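Local coordinates for periplasmic binding protein/LacI transcriptional regulator (Clostridium phytofermentans, PDB 3BRS) that probably binds a sugar between two lobes as the soluble receptor of a transport system, at residues C10-V14 against L71-D75; D106-D112 against K268-C274; G121-K125 against G156-D160. All coordinates share one frame; numbering follows the deposited sequence.

How the contacts relate
From the N terminus, strand 7-11 soon meets the loop after strand 68-71, and this is contact 1, which closes a loop of 56 residues before contact 2 opens. Contact 2 then joins strand 107-110 to the edge strand 269-271 of the same six-stranded parallel sheet, bringing a late part of the chain back to the first lobe. Contact 3 is nested inside that long excursion. There, helix 113-127, which follows strand 107-110, packs against the end of helix 144-157 in the other lobe. Centres of contacts 1 and 3 lie about 30 Å apart, on opposite sides of the chain's centre.

Contact 1 of 3, residues C10-V14 against L71-D75; sequences CIPKV and LAAAD
I11 and L71 form a parallel beta bridge, and the pairing ends with a nearly straight hydrogen bond from A72 N to I11 O (3.0 Å, 174° at the hydrogen). This is the C-terminal margin of neighbouring strands in the parallel sheet of a periplasmic-binding-protein lobe, where the chain leaves the sheet in loops. On one face the I11 and L71 side chains meet at a slant, I11 CG2 3.9 Å from L71 CD1. A chi1 of -49° swings I11 CG1 back beside the backbone N and sends CG2 to that methyl; I58 and A61 of helix 51-63 also pack on I11. Beyond the bridge, A72 turns its methyl toward the other segment. Its CB meets K13 CG at 3.9 Å and also lies near P12 CA, while W22 of helix 20-36 adds aromatic packing. Q54 pins both loops, its NE2 bonding to the carbonyls of P12 and A72 and its OE1 receiving A74 N. K13 extends to a weak hydrogen bond with T145 of helix 144-157 and a long, weak ion pair with D97, so these loops face the other lobe and probably border the cleft, as in this family. On the way, K13 CE passes A73 O at 3.5 Å.

Contact 2 of 3, residues D106-D112 against K268-C274; sequences DITVATD and KQLDSGC
T108 and L270 anchor a ladder between strands 107-110 and 269-271, which run parallel at 12° with axes 4.9 Å apart. Four backbone hydrogen bonds stitch them, with T108 and A110 of one strand facing K268, L270 and S272 of the other. L270 N reaches T108 O head-on, at a C=O...N angle of 167°, whereas S272 N comes to A110 O at 2.7 Å from above the carbonyl plane. The tight part is the face bearing V109 and L270. V109 and L270 run alongside each other in the same direction, V109 CG2 being 4.0 Å from L270 CD1; I107, on the inner strand, also lies against L270, and helix 246-262 covers this side through L260 and K256. The pairing adds an edge strand to the parallel sheet of a Rossmann-like lobe, late chain laid against early chain, as in the periplasmic-binding-protein fold. Past the strands, T111 CG2 touches C274 CB at 3.8 Å while T111 OG1 bonds to Q244. The other face, with T108, Q269, A110 and D271, is looser and hydrated. T108 CB and Q269 CG come only within 4.3 Å. One water links T108 OG1 to K268 O, and another donates to D271 OD2 (2.7 Å) and weakly to A110 O. Just before the strand, the K268 side chain bends, its CG near D106 O and its NZ bonded to A105 O, while D106 OD2 accepts from L93 N.

Contact 3 of 3, residues G121-K125 against G156-D160; sequences GAVTK and GLSDD
G121 and G156 bring two helices together at 4.2 Å between CA atoms, a close approach where neither residue has a side chain to hold the backbones apart. This is plain packing of helix 113-127 against the end of helix 144-157 on one side of the second lobe's sheet. L157 fills the inner side: its CD2 lies 3.6 Å from G121 O and against T124 CB, and L157 and T124 both also touch I134 of strand 133-138. The outer side belongs to K125. Its CB lies loosely near G156 O and L157 CD2. With CG anti to the backbone N (chi1 -168°) and the rest extended, the chain then reaches across the end of the neighbouring helix. K125 CG meets D160 OD2 at 3.2 Å, the two side chains crossing at about a right angle. CD passes both G156 O and L157 O, nearer the latter, CE lies 3.4 Å from L157 O and also touches S158 CB, and NZ gives a hydrogen bond to S158 OG (2.8 Å), at the residue where the chain turns out of the helix. D159 OD1 stands 4.0 Å from K125 NZ, too long for a salt bridge. The methylenes thus pass the carbonyls at the helix end, while NZ is bonded to a hydroxyl with D159 nearby and D160 farther off, a setting that would probably favour the charged form of the ammonium and draw it electrostatically to this helix end.

Contact 1 of 3, residues C10-V14 against L71-D75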
loop_
_atom_site.group_PDB
_atom_site.type_symbol
_atom_site.label_atom_id
_atom_site.label_comp_id
_atom_site.label_asym_id
_atom_site.label_seq_id
_atom_site.Cartn_x
_atom_site.Cartn_y
_atom_site.Cartn_z
ATOM N N CYS A 10 -14.683 -6.406 -6.594
ATOM C CA CYS A 10 -13.443 -5.901 -5.968
ATOM C C CYS A 10 -12.893 -4.685 -6.726
ATOM O O CYS A 10 -12.798 -4.737 -7.981
ATOM C CB CYS A 10 -12.382 -7.039 -5.948
ATOM S SG CYS A 10 -10.899 -6.360 -5.171
ATOM N N ILE A 11 -12.531 -3.612 -6.020
ATOM C CA ILE A 11 -12.063 -2.382 -6.687
ATOM C C ILE A 11 -10.743 -2.047 -6.122
ATOM O O ILE A 11 -10.678 -1.330 -5.139
ATOM C CB ILE A 11 -13.020 -1.177 -6.553
ATOM C CG1 ILE A 11 -14.467 -1.577 -6.912
ATOM C CG2 ILE A 11 -12.495 0.080 -7.295
ATOM C CD1 ILE A 11 -15.503 -0.397 -6.733
ATOM N N PRO A 12 -9.681 -2.654 -6.658
ATOM C CA PRO A 12 -8.328 -2.287 -6.166
ATOM C C PRO A 12 -7.948 -0.846 -6.578
ATOM O O PRO A 12 -8.742 -0.152 -7.205
ATOM C CB PRO A 12 -7.412 -3.302 -6.804
ATOM C CG PRO A 12 -8.323 -4.356 -7.507
ATOM C CD PRO A 12 -9.645 -3.657 -7.727
ATOM N N LYS A 13 -6.791 -0.338 -6.150
ATOM C CA LYS A 13 -6.377 1.003 -6.561
ATOM C C LYS A 13 -5.921 0.946 -8.001
ATOM O O LYS A 13 -6.125 1.949 -8.717
ATOM C CB LYS A 13 -5.187 1.467 -5.746
ATOM C CG LYS A 13 -5.546 1.736 -4.258
ATOM C CD LYS A 13 -4.298 2.322 -3.637
ATOM C CE LYS A 13 -4.509 2.778 -2.203
ATOM N NZ LYS A 13 -3.158 2.759 -1.511
ATOM N N VAL A 14 -5.278 -0.185 -8.384
ATOM C CA VAL A 14 -4.961 -0.573 -9.772
ATOM C C VAL A 14 -4.970 -2.095 -9.947
ATOM O O VAL A 14 -4.742 -2.831 -8.995
ATOM C CB VAL A 14 -3.469 -0.234 -10.269
ATOM C CG1 VAL A 14 -3.204 1.255 -10.467
ATOM C CG2 VAL A 14 -2.481 -0.857 -9.330
ATOM N N LEU A 71 -12.982 -2.476 -1.427
ATOM C CA LEU A 71 -12.543 -1.263 -2.022
ATOM C C LEU A 71 -11.248 -0.916 -1.410
ATOM O O LEU A 71 -11.174 -0.899 -0.177
ATOM C CB LEU A 71 -13.584 -0.146 -1.772
ATOM C CG LEU A 71 -13.144 1.273 -2.100
ATOM C CD1 LEU A 71 -12.792 1.454 -3.614
ATOM C CD2 LEU A 71 -14.257 2.243 -1.634
ATOM N N ALA A 72 -10.234 -0.637 -2.249
ATOM C CA ALA A 72 -8.949 -0.068 -1.737
ATOM C C ALA A 72 -9.052 1.399 -2.122
ATOM O O ALA A 72 -9.148 1.720 -3.300
ATOM C CB ALA A 72 -7.733 -0.772 -2.316
ATOM N N ALA A 73 -9.215 2.275 -1.108
ATOM C CA ALA A 73 -9.647 3.661 -1.381
ATOM C C ALA A 73 -8.461 4.408 -1.946
ATOM O O ALA A 73 -7.406 4.603 -1.287
ATOM C CB ALA A 73 -10.109 4.302 -0.100
ATOM N N ALA A 74 -8.628 4.982 -3.117
ATOM C CA ALA A 74 -7.495 5.762 -3.691
ATOM C C ALA A 74 -7.103 6.985 -2.841
ATOM O O ALA A 74 -5.961 7.389 -2.806
ATOM C CB ALA A 74 -7.766 6.157 -5.154
ATOM N N ASP A 75 -8.081 7.623 -2.237
ATOM C CA ASP A 75 -7.857 8.873 -1.554
ATOM C C ASP A 75 -8.510 8.830 -0.173
ATOM O O ASP A 75 -9.717 8.530 -0.027
ATOM C CB ASP A 75 -8.499 10.038 -2.393
ATOM C CG ASP A 75 -7.971 11.355 -1.939
ATOM O OD1 ASP A 75 -8.500 11.843 -0.965
ATOM O OD2 ASP A 75 -6.923 11.818 -2.418
#

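Contact 2 of 3, residues D106-D112 against K268-C274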
loop_
_atom_site.group_PDB
_atom_site.type_symbol
_atom_site.label_atom_id
_atom_site.label_comp_id
_atom_site.label_asym_id
_atom_site.label_seq_id
_atom_site.Cartn_x
_atom_site.Cartn_y
_atom_site.Cartn_z
ATOM N N ASP A 106 -17.693 -1.523 6.666
ATOM C CA ASP A 106 -18.278 -2.572 7.505
ATOM C C ASP A 106 -17.142 -3.397 8.131
ATOM O O ASP A 106 -17.170 -3.662 9.303
ATOM C CB ASP A 106 -19.289 -3.463 6.753
ATOM C CG ASP A 106 -20.473 -2.680 6.207
ATOM O OD1 ASP A 106 -21.039 -1.858 6.940
ATOM O OD2 ASP A 106 -20.835 -2.858 5.031
ATOM N N ILE A 107 -16.141 -3.758 7.355
ATOM C CA ILE A 107 -14.873 -4.272 7.898
ATOM C C ILE A 107 -13.673 -3.704 7.114
ATOM O O ILE A 107 -13.807 -3.386 5.953
ATOM C CB ILE A 107 -14.874 -5.829 8.152
ATOM C CG1 ILE A 107 -13.445 -6.344 8.278
ATOM C CG2 ILE A 107 -15.639 -6.572 7.113
ATOM C CD1 ILE A 107 -13.320 -7.756 8.430
ATOM N N THR A 108 -12.555 -3.438 7.784
ATOM C CA THR A 108 -11.265 -3.113 7.123
ATOM C C THR A 108 -10.202 -4.230 7.271
ATOM O O THR A 108 -9.893 -4.583 8.378
ATOM C CB THR A 108 -10.689 -1.877 7.756
ATOM O OG1 THR A 108 -11.565 -0.787 7.431
ATOM C CG2 THR A 108 -9.232 -1.585 7.206
ATOM N N VAL A 109 -9.666 -4.785 6.177
ATOM C CA VAL A 109 -8.543 -5.739 6.280
ATOM C C VAL A 109 -7.291 -5.062 5.736
ATOM O O VAL A 109 -7.250 -4.743 4.555
ATOM C CB VAL A 109 -8.765 -7.031 5.533
ATOM C CG1 VAL A 109 -7.686 -8.115 6.043
ATOM C CG2 VAL A 109 -10.220 -7.527 5.792
ATOM N N ALA A 110 -6.272 -4.845 6.567
ATOM C CA ALA A 110 -5.079 -4.159 6.045
ATOM C C ALA A 110 -3.874 -4.538 6.786
ATOM O O ALA A 110 -3.956 -5.165 7.847
ATOM C CB ALA A 110 -5.290 -2.565 6.147
ATOM N N THR A 111 -2.727 -4.058 6.343
ATOM C CA THR A 111 -1.515 -4.110 7.213
ATOM C C THR A 111 -1.630 -3.001 8.248
ATOM O O THR A 111 -2.229 -1.939 7.978
ATOM C CB THR A 111 -0.249 -3.861 6.302
ATOM O OG1 THR A 111 -0.340 -4.760 5.198
ATOM C CG2 THR A 111 1.073 -4.102 7.002
ATOM N N ASP A 112 -1.016 -3.180 9.410
ATOM C CA ASP A 112 -0.695 -2.043 10.286
ATOM C C ASP A 112 0.439 -1.257 9.586
ATOM O O ASP A 112 1.651 -1.659 9.631
ATOM C CB ASP A 112 -0.307 -2.545 11.694
ATOM C CG ASP A 112 -0.228 -1.415 12.749
ATOM O OD1 ASP A 112 -0.165 -0.223 12.398
ATOM O OD2 ASP A 112 -0.209 -1.707 13.960
ATOM N N LYS A 268 -14.385 -5.170 13.440
ATOM C CA LYS A 268 -14.493 -4.100 12.442
ATOM C C LYS A 268 -13.119 -3.866 11.790
ATOM O O LYS A 268 -13.027 -3.272 10.707
ATOM C CB LYS A 268 -15.055 -2.826 13.052
ATOM C CG LYS A 268 -16.005 -2.055 12.183
ATOM C CD LYS A 268 -17.037 -1.370 13.055
ATOM C CE LYS A 268 -18.356 -1.100 12.280
ATOM N NZ LYS A 268 -18.359 -0.041 11.200
ATOM N N GLN A 269 -12.066 -4.365 12.448
ATOM C CA GLN A 269 -10.714 -4.320 11.926
ATOM C C GLN A 269 -9.943 -5.663 12.043
ATOM O O GLN A 269 -9.989 -6.334 13.082
ATOM C CB GLN A 269 -9.987 -3.223 12.674
ATOM C CG GLN A 269 -10.173 -1.878 12.024
ATOM C CD GLN A 269 -10.227 -0.706 13.001
ATOM O OE1 GLN A 269 -11.186 0.080 12.970
ATOM N NE2 GLN A 269 -9.195 -0.566 13.853
ATOM N N LEU A 270 -9.293 -6.088 10.948
ATOM C CA LEU A 270 -8.434 -7.306 10.934
ATOM C C LEU A 270 -7.069 -6.895 10.386
ATOM O O LEU A 270 -6.974 -6.144 9.418
ATOM C CB LEU A 270 -9.002 -8.358 10.010
ATOM C CG LEU A 270 -10.305 -9.048 10.392
ATOM C CD1 LEU A 270 -10.875 -9.689 9.130
ATOM C CD2 LEU A 270 -10.078 -10.119 11.459
ATOM N N ASP A 271 -6.025 -7.357 11.054
ATOM C CA ASP A 271 -4.650 -6.933 10.817
ATOM C C ASP A 271 -4.080 -8.037 9.989
ATOM O O ASP A 271 -4.059 -9.174 10.455
ATOM C CB ASP A 271 -3.871 -6.905 12.131
ATOM C CG ASP A 271 -2.587 -6.135 12.024
ATOM O OD1 ASP A 271 -1.533 -6.613 12.507
ATOM O OD2 ASP A 271 -2.643 -5.018 11.462
ATOM N N SER A 272 -3.587 -7.700 8.799
ATOM C CA SER A 272 -3.132 -8.682 7.843
ATOM C C SER A 272 -1.746 -9.156 8.242
ATOM O O SER A 272 -1.332 -10.270 7.881
ATOM C CB SER A 272 -3.107 -8.067 6.438
ATOM O OG SER A 272 -2.851 -9.038 5.450
ATOM N N GLY A 273 -0.984 -8.338 8.953
ATOM C CA GLY A 273 0.346 -8.816 9.360
ATOM C C GLY A 273 1.425 -8.547 8.308
ATOM O O GLY A 273 1.139 -8.512 7.110
ATOM N N CYS A 274 2.663 -8.325 8.759
ATOM C CA CYS A 274 3.847 -8.061 7.870
ATOM C C CYS A 274 5.117 -8.550 8.587
ATOM O O CYS A 274 5.027 -8.874 9.752
ATOM C CB CYS A 274 3.934 -6.566 7.518
ATOM S SG CYS A 274 4.308 -5.654 8.978
HETATM O O HOH W 1 -13.835 -0.882 9.808
HETATM O O HOH W 2 -4.428 -3.134 10.611
#

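Contact 3 of 3, residues G121-K125 against G156-D160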
loop_
_atom_site.group_PDB
_atom_site.type_symbol
_atom_site.label_atom_id
_atom_site.label_comp_id
_atom_site.label_asym_id
_atom_site.label_seq_id
_atom_site.Cartn_x
_atom_site.Cartn_y
_atom_site.Cartn_z
ATOM N N GLY A 121 11.607 2.587 10.163
ATOM C CA GLY A 121 12.242 3.763 10.784
ATOM C C GLY A 121 13.356 3.353 11.713
ATOM O O GLY A 121 14.427 3.977 11.762
ATOM N N ALA A 122 13.105 2.296 12.483
ATOM C CA ALA A 122 14.078 1.852 13.502
ATOM C C ALA A 122 15.282 1.232 12.866
ATOM O O ALA A 122 16.389 1.434 13.343
ATOM C CB ALA A 122 13.484 0.943 14.557
ATOM N N VAL A 123 15.115 0.489 11.783
ATOM C CA VAL A 123 16.295 0.009 11.021
ATOM C C VAL A 123 17.144 1.226 10.532
ATOM O O VAL A 123 18.359 1.225 10.654
ATOM C CB VAL A 123 15.825 -0.882 9.796
ATOM C CG1 VAL A 123 16.978 -1.112 8.797
ATOM C CG2 VAL A 123 15.232 -2.232 10.275
ATOM N N THR A 124 16.460 2.249 9.985
ATOM C CA THR A 124 17.088 3.416 9.388
ATOM C C THR A 124 17.826 4.215 10.452
ATOM O O THR A 124 18.939 4.689 10.205
ATOM C CB THR A 124 16.101 4.324 8.609
ATOM O OG1 THR A 124 15.339 3.562 7.647
ATOM C CG2 THR A 124 16.883 5.346 7.821
ATOM N N LYS A 125 17.232 4.358 11.639
ATOM C CA LYS A 125 17.926 5.013 12.785
ATOM C C LYS A 125 19.220 4.314 13.065
ATOM O O LYS A 125 20.224 4.969 13.268
ATOM C CB LYS A 125 17.038 4.935 14.024
ATOM C CG LYS A 125 17.454 5.783 15.227
ATOM C CD LYS A 125 16.338 5.682 16.220
ATOM C CE LYS A 125 16.492 6.622 17.411
ATOM N NZ LYS A 125 15.564 6.167 18.524
ATOM N N GLY A 156 9.432 5.860 14.113
ATOM C CA GLY A 156 10.538 4.938 14.413
ATOM C C GLY A 156 11.915 5.633 14.360
ATOM O O GLY A 156 12.925 5.040 14.841
ATOM N N LEU A 157 11.998 6.858 13.820
ATOM C CA LEU A 157 13.336 7.561 13.753
ATOM C C LEU A 157 13.618 8.378 15.024
ATOM O O LEU A 157 14.787 8.707 15.301
ATOM C CB LEU A 157 13.501 8.430 12.511
ATOM C CG LEU A 157 13.823 7.732 11.166
ATOM C CD1 LEU A 157 13.316 8.502 9.901
ATOM C CD2 LEU A 157 15.289 7.422 11.024
ATOM N N SER A 158 12.543 8.678 15.801
ATOM C CA SER A 158 12.676 9.369 17.120
ATOM C C SER A 158 13.274 10.742 16.881
ATOM O O SER A 158 12.795 11.509 16.011
ATOM C CB SER A 158 13.697 8.664 18.001
ATOM O OG SER A 158 13.170 7.569 18.671
ATOM N N ASP A 159 14.361 11.003 17.649
ATOM C CA ASP A 159 15.173 12.224 17.542
ATOM C C ASP A 159 15.794 12.398 16.141
ATOM O O ASP A 159 15.718 13.485 15.539
ATOM C CB ASP A 159 16.213 12.319 18.672
ATOM C CG ASP A 159 17.017 11.029 18.851
ATOM O OD1 ASP A 159 16.455 10.005 19.299
ATOM O OD2 ASP A 159 18.226 11.029 18.549
ATOM N N ASP A 160 16.328 11.316 15.598
ATOM C CA ASP A 160 16.809 11.288 14.219
ATOM C C ASP A 160 15.837 11.600 13.044
ATOM O O ASP A 160 16.205 11.451 11.878
ATOM C CB ASP A 160 17.515 9.933 14.002
ATOM C CG ASP A 160 18.622 9.712 15.016
ATOM O OD1 ASP A 160 19.200 10.741 15.389
ATOM O OD2 ASP A 160 18.933 8.563 15.429
#